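Local coordinates for protein dally-like, isoform A (Drosophila melanogaster, PDB 6XTZ) that binds the palmitoleate lipid of Wnt and shields it so that the signal can travel between cells, probably as a cell-surface proteoglycan of the glypican family, at residues Y131-M143 and S190-T202. The protein carries 5 engineered substitutions. Residues are numbered along the deposited sequence; the frame is centred on the assembly and turned at random.
Sequences YFANGRVDLLEVM and SVQIKRSFVATRT
Arg-201 NH1 is shared by two carbonyls at the C-terminal end of helix 118-134: it donates to Phe-132 O at 3.1 Å, from above the carbonyl plane, and weakly to Ala-133 O. A cation probably suits the partial negative charge expected at such a helix end. The arginine gets there with CG anti to the backbone N (chi1 164°) and the chain running on nearly straight, and its guanidinium lies flat against the Asn-134–Gly-135 peptide, with Gly-135 N 3.5 Å from CZ. On the way, CD crosses one face of the Tyr-131 ring in a CH-pi contact, 4.1 Å from the centroid; Leu-139 CD1 packs on the opposite face. With an alanine here, Phe-132 O and Ala-133 O would probably lose this donor, and the Tyr-131 ring its CH-pi contact. In the all-helical glypican core, two consecutive helices, 118-134 and 139-158, joined by the short loop 135-138, both rest on helix 185-216, whose Ile-193 also touches the bound O-palmitoleoyl serine. Segments 139-143 and 190-202 run roughly antiparallel, at 144°. Branched Leu-139 reaches Phe-197 CB with CD1 at 3.7 Å, while flexible Met-143 curls round to bring CE 3.9 Å from Ile-193 CD1.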
loop_
_atom_site.group_PDB
_atom_site.type_symbol
_atom_site.label_atom_id
_atom_site.label_comp_id
_atom_site.label_asym_id
_atom_site.label_seq_id
_atom_site.Cartn_x
_atom_site.Cartn_y
_atom_site.Cartn_z
ATOM N N TYR A 131 19.016 -6.767 8.079
ATOM C CA TYR A 131 18.486 -6.081 6.906
ATOM C C TYR A 131 16.965 -6.123 6.885
ATOM O O TYR A 131 16.308 -5.103 6.643
ATOM C CB TYR A 131 19.037 -6.678 5.610
ATOM C CG TYR A 131 18.307 -6.103 4.416
ATOM C CD1 TYR A 131 18.572 -4.814 3.980
ATOM C CD2 TYR A 131 17.316 -6.827 3.762
ATOM C CE1 TYR A 131 17.892 -4.266 2.910
ATOM C CE2 TYR A 131 16.627 -6.286 2.691
ATOM C CZ TYR A 131 16.921 -5.005 2.269
ATOM O OH TYR A 131 16.245 -4.459 1.205
ATOM N N PHE A 132 16.380 -7.302 7.114
ATOM C CA PHE A 132 14.925 -7.395 7.092
ATOM C C PHE A 132 14.300 -6.568 8.204
ATOM O O PHE A 132 13.160 -6.108 8.070
ATOM C CB PHE A 132 14.473 -8.851 7.198
ATOM C CG PHE A 132 12.987 -9.028 7.065
ATOM C CD1 PHE A 132 12.378 -8.934 5.824
ATOM C CD2 PHE A 132 12.198 -9.270 8.178
ATOM C CE1 PHE A 132 11.009 -9.085 5.693
ATOM C CE2 PHE A 132 10.829 -9.426 8.054
ATOM C CZ PHE A 132 10.234 -9.333 6.810
ATOM N N ALA A 133 15.030 -6.355 9.300
ATOM C CA ALA A 133 14.495 -5.594 10.422
ATOM C C ALA A 133 14.500 -4.096 10.133
ATOM O O ALA A 133 13.457 -3.438 10.204
ATOM C CB ALA A 133 15.290 -5.900 11.693
ATOM N N ASN A 134 15.669 -3.536 9.807
ATOM C CA ASN A 134 15.799 -2.096 9.625
ATOM C C ASN A 134 16.303 -1.670 8.252
ATOM O O ASN A 134 16.250 -0.475 7.943
ATOM C CB ASN A 134 16.719 -1.498 10.706
ATOM C CG ASN A 134 18.116 -2.099 10.697
ATOM O OD1 ASN A 134 18.633 -2.509 9.657
ATOM N ND2 ASN A 134 18.738 -2.148 11.870
ATOM N N GLY A 135 16.803 -2.591 7.432
ATOM C CA GLY A 135 17.221 -2.249 6.087
ATOM C C GLY A 135 18.540 -1.525 5.970
ATOM O O GLY A 135 18.874 -1.059 4.875
ATOM N N ARG A 136 19.305 -1.414 7.050
ATOM C CA ARG A 136 20.585 -0.704 7.020
ATOM C C ARG A 136 21.741 -1.686 6.832
ATOM O O ARG A 136 22.683 -1.755 7.622
ATOM C CB ARG A 136 20.752 0.134 8.286
ATOM C CG ARG A 136 19.735 1.266 8.391
ATOM C CD ARG A 136 20.097 2.303 9.450
ATOM N NE ARG A 136 19.606 1.948 10.780
ATOM C CZ ARG A 136 20.388 1.713 11.829
ATOM N NH1 ARG A 136 21.705 1.800 11.711
ATOM N NH2 ARG A 136 19.850 1.398 13.000
ATOM N N VAL A 137 21.650 -2.460 5.750
ATOM C CA VAL A 137 22.660 -3.450 5.392
ATOM C C VAL A 137 22.829 -3.444 3.879
ATOM O O VAL A 137 21.844 -3.508 3.139
ATOM C CB VAL A 137 22.285 -4.866 5.878
ATOM C CG1 VAL A 137 23.242 -5.900 5.297
ATOM C CG2 VAL A 137 22.287 -4.938 7.400
ATOM N N ASP A 138 24.077 -3.362 3.421
ATOM C CA ASP A 138 24.406 -3.521 2.005
ATOM C C ASP A 138 24.552 -5.016 1.746
ATOM O O ASP A 138 25.581 -5.615 2.065
ATOM C CB ASP A 138 25.678 -2.755 1.657
ATOM C CG ASP A 138 25.915 -2.651 0.159
ATOM O OD1 ASP A 138 25.396 -3.498 -0.600
ATOM O OD2 ASP A 138 26.629 -1.717 -0.262
ATOM N N LEU A 139 23.514 -5.622 1.162
ATOM C CA LEU A 139 23.468 -7.078 1.048
ATOM C C LEU A 139 24.584 -7.606 0.153
ATOM O O LEU A 139 25.285 -8.557 0.516
ATOM C CB LEU A 139 22.101 -7.519 0.526
ATOM C CG LEU A 139 20.938 -7.344 1.505
ATOM C CD1 LEU A 139 19.614 -7.673 0.835
ATOM C CD2 LEU A 139 21.150 -8.210 2.740
ATOM N N LEU A 140 24.759 -7.006 -1.026
ATOM C CA LEU A 140 25.802 -7.468 -1.938
ATOM C C LEU A 140 27.184 -7.321 -1.316
ATOM O O LEU A 140 28.055 -8.178 -1.508
ATOM C CB LEU A 140 25.723 -6.709 -3.261
ATOM C CG LEU A 140 24.520 -7.025 -4.151
ATOM C CD1 LEU A 140 24.658 -6.331 -5.496
ATOM C CD2 LEU A 140 24.371 -8.528 -4.332
ATOM N N GLU A 141 27.402 -6.242 -0.561
ATOM C CA GLU A 141 28.679 -6.064 0.122
ATOM C C GLU A 141 28.903 -7.153 1.165
ATOM O O GLU A 141 30.002 -7.713 1.264
ATOM C CB GLU A 141 28.735 -4.679 0.765
ATOM C CG GLU A 141 29.951 -4.435 1.636
ATOM C CD GLU A 141 29.906 -3.086 2.327
ATOM O OE1 GLU A 141 29.354 -2.133 1.737
ATOM O OE2 GLU A 141 30.415 -2.979 3.463
ATOM N N VAL A 142 27.871 -7.474 1.946
ATOM C CA VAL A 142 28.005 -8.518 2.957
ATOM C C VAL A 142 28.178 -9.884 2.298
ATOM O O VAL A 142 28.949 -10.726 2.778
ATOM C CB VAL A 142 26.797 -8.493 3.913
ATOM C CG1 VAL A 142 26.876 -9.639 4.906
ATOM C CG2 VAL A 142 26.735 -7.162 4.648
ATOM N N MET A 143 27.473 -10.124 1.191
ATOM C CA MET A 143 27.610 -11.399 0.493
ATOM C C MET A 143 29.010 -11.565 -0.088
ATOM O O MET A 143 29.584 -12.658 -0.031
ATOM C CB MET A 143 26.558 -11.514 -0.610
ATOM C CG MET A 143 25.126 -11.642 -0.114
ATOM S SD MET A 143 24.851 -13.117 0.881
ATOM C CE MET A 143 25.383 -14.400 -0.251
ATOM N N SER A 190 24.544 -14.821 -4.618
ATOM C CA SER A 190 24.501 -13.555 -3.893
ATOM C C SER A 190 23.425 -12.632 -4.450
ATOM O O SER A 190 22.738 -11.939 -3.691
ATOM C CB SER A 190 25.866 -12.871 -3.944
ATOM O OG SER A 190 26.856 -13.658 -3.309
ATOM N N VAL A 191 23.265 -12.606 -5.775
ATOM C CA VAL A 191 22.260 -11.736 -6.376
ATOM C C VAL A 191 20.859 -12.256 -6.087
ATOM O O VAL A 191 19.953 -11.483 -5.752
ATOM C CB VAL A 191 22.511 -11.594 -7.889
ATOM C CG1 VAL A 191 21.427 -10.738 -8.522
ATOM C CG2 VAL A 191 23.878 -10.989 -8.140
ATOM N N GLN A 192 20.656 -13.572 -6.206
ATOM C CA GLN A 192 19.336 -14.137 -5.947
ATOM C C GLN A 192 18.929 -13.974 -4.489
ATOM O O GLN A 192 17.741 -13.792 -4.198
ATOM C CB GLN A 192 19.307 -15.610 -6.355
ATOM C CG GLN A 192 19.437 -15.826 -7.857
ATOM C CD GLN A 192 19.519 -17.292 -8.238
ATOM O OE1 GLN A 192 19.303 -18.176 -7.408
ATOM N NE2 GLN A 192 19.838 -17.558 -9.498
ATOM N N ILE A 193 19.889 -14.029 -3.564
ATOM C CA ILE A 193 19.578 -13.768 -2.162
ATOM C C ILE A 193 19.262 -12.292 -1.952
ATOM O O ILE A 193 18.295 -11.941 -1.263
ATOM C CB ILE A 193 20.737 -14.233 -1.262
ATOM C CG1 ILE A 193 20.828 -15.761 -1.248
ATOM C CG2 ILE A 193 20.570 -13.695 0.153
ATOM C CD1 ILE A 193 21.961 -16.293 -0.399
ATOM N N LYS A 194 20.065 -11.407 -2.545
ATOM C CA LYS A 194 19.843 -9.974 -2.384
ATOM C C LYS A 194 18.488 -9.563 -2.944
ATOM O O LYS A 194 17.724 -8.847 -2.285
ATOM C CB LYS A 194 20.975 -9.194 -3.058
ATOM C CG LYS A 194 20.819 -7.679 -3.016
ATOM C CD LYS A 194 20.310 -7.135 -4.343
ATOM C CE LYS A 194 20.313 -5.621 -4.360
ATOM N NZ LYS A 194 19.754 -5.086 -5.635
ATOM N N ARG A 195 18.170 -10.010 -4.162
ATOM C CA ARG A 195 16.867 -9.701 -4.746
ATOM C C ARG A 195 15.734 -10.196 -3.858
ATOM O O ARG A 195 14.725 -9.504 -3.680
ATOM C CB ARG A 195 16.747 -10.324 -6.135
ATOM C CG ARG A 195 17.639 -9.722 -7.200
ATOM C CD ARG A 195 17.605 -10.607 -8.432
ATOM N NE ARG A 195 18.229 -9.991 -9.598
ATOM C CZ ARG A 195 18.322 -10.583 -10.783
ATOM N NH1 ARG A 195 17.829 -11.802 -10.954
ATOM N NH2 ARG A 195 18.900 -9.957 -11.799
ATOM N N SER A 196 15.884 -11.396 -3.292
ATOM C CA SER A 196 14.818 -11.981 -2.489
ATOM C C SER A 196 14.577 -11.175 -1.217
ATOM O O SER A 196 13.429 -10.896 -0.856
ATOM C CB SER A 196 15.156 -13.432 -2.151
ATOM O OG SER A 196 14.062 -14.075 -1.523
ATOM N N PHE A 197 15.652 -10.786 -0.529
ATOM C CA PHE A 197 15.497 -10.066 0.731
ATOM C C PHE A 197 15.006 -8.641 0.510
ATOM O O PHE A 197 14.231 -8.115 1.318
ATOM C CB PHE A 197 16.816 -10.072 1.503
ATOM C CG PHE A 197 16.978 -11.259 2.406
ATOM C CD1 PHE A 197 17.440 -12.468 1.909
ATOM C CD2 PHE A 197 16.659 -11.170 3.751
ATOM C CE1 PHE A 197 17.584 -13.564 2.739
ATOM C CE2 PHE A 197 16.802 -12.262 4.586
ATOM C CZ PHE A 197 17.264 -13.460 4.080
ATOM N N VAL A 198 15.445 -7.995 -0.572
ATOM C CA VAL A 198 14.959 -6.652 -0.872
ATOM C C VAL A 198 13.477 -6.691 -1.221
ATOM O O VAL A 198 12.686 -5.880 -0.729
ATOM C CB VAL A 198 15.790 -6.014 -2.000
ATOM C CG1 VAL A 198 15.185 -4.680 -2.411
ATOM C CG2 VAL A 198 17.229 -5.824 -1.553
ATOM N N ALA A 199 13.075 -7.644 -2.066
ATOM C CA ALA A 199 11.669 -7.750 -2.440
ATOM C C ALA A 199 10.804 -8.133 -1.246
ATOM O O ALA A 199 9.677 -7.642 -1.107
ATOM C CB ALA A 199 11.501 -8.762 -3.573
ATOM N N THR A 200 11.314 -9.001 -0.370
ATOM C CA THR A 200 10.528 -9.439 0.780
ATOM C C THR A 200 10.324 -8.300 1.772
ATOM O O THR A 200 9.205 -8.069 2.246
ATOM C CB THR A 200 11.207 -10.628 1.461
ATOM O OG1 THR A 200 11.412 -11.675 0.503
ATOM C CG2 THR A 200 10.346 -11.151 2.601
ATOM N N ARG A 201 11.396 -7.575 2.097
ATOM C CA ARG A 201 11.281 -6.466 3.039
ATOM C C ARG A 201 10.421 -5.345 2.469
ATOM O O ARG A 201 9.534 -4.823 3.154
ATOM C CB ARG A 201 12.668 -5.944 3.410
ATOM C CG ARG A 201 12.635 -4.574 4.062
ATOM C CD ARG A 201 13.995 -4.150 4.586
ATOM N NE ARG A 201 13.989 -2.749 4.998
ATOM C CZ ARG A 201 13.533 -2.312 6.168
ATOM N NH1 ARG A 201 13.040 -3.167 7.056
ATOM N NH2 ARG A 201 13.568 -1.017 6.452
ATOM N N THR A 202 10.669 -4.965 1.213
ATOM C CA THR A 202 9.924 -3.865 0.608
ATOM C C THR A 202 8.434 -4.181 0.528
ATOM O O THR A 202 7.593 -3.294 0.710
ATOM C CB THR A 202 10.486 -3.555 -0.779
ATOM O OG1 THR A 202 11.893 -3.297 -0.676
ATOM C CG2 THR A 202 9.797 -2.338 -1.383
#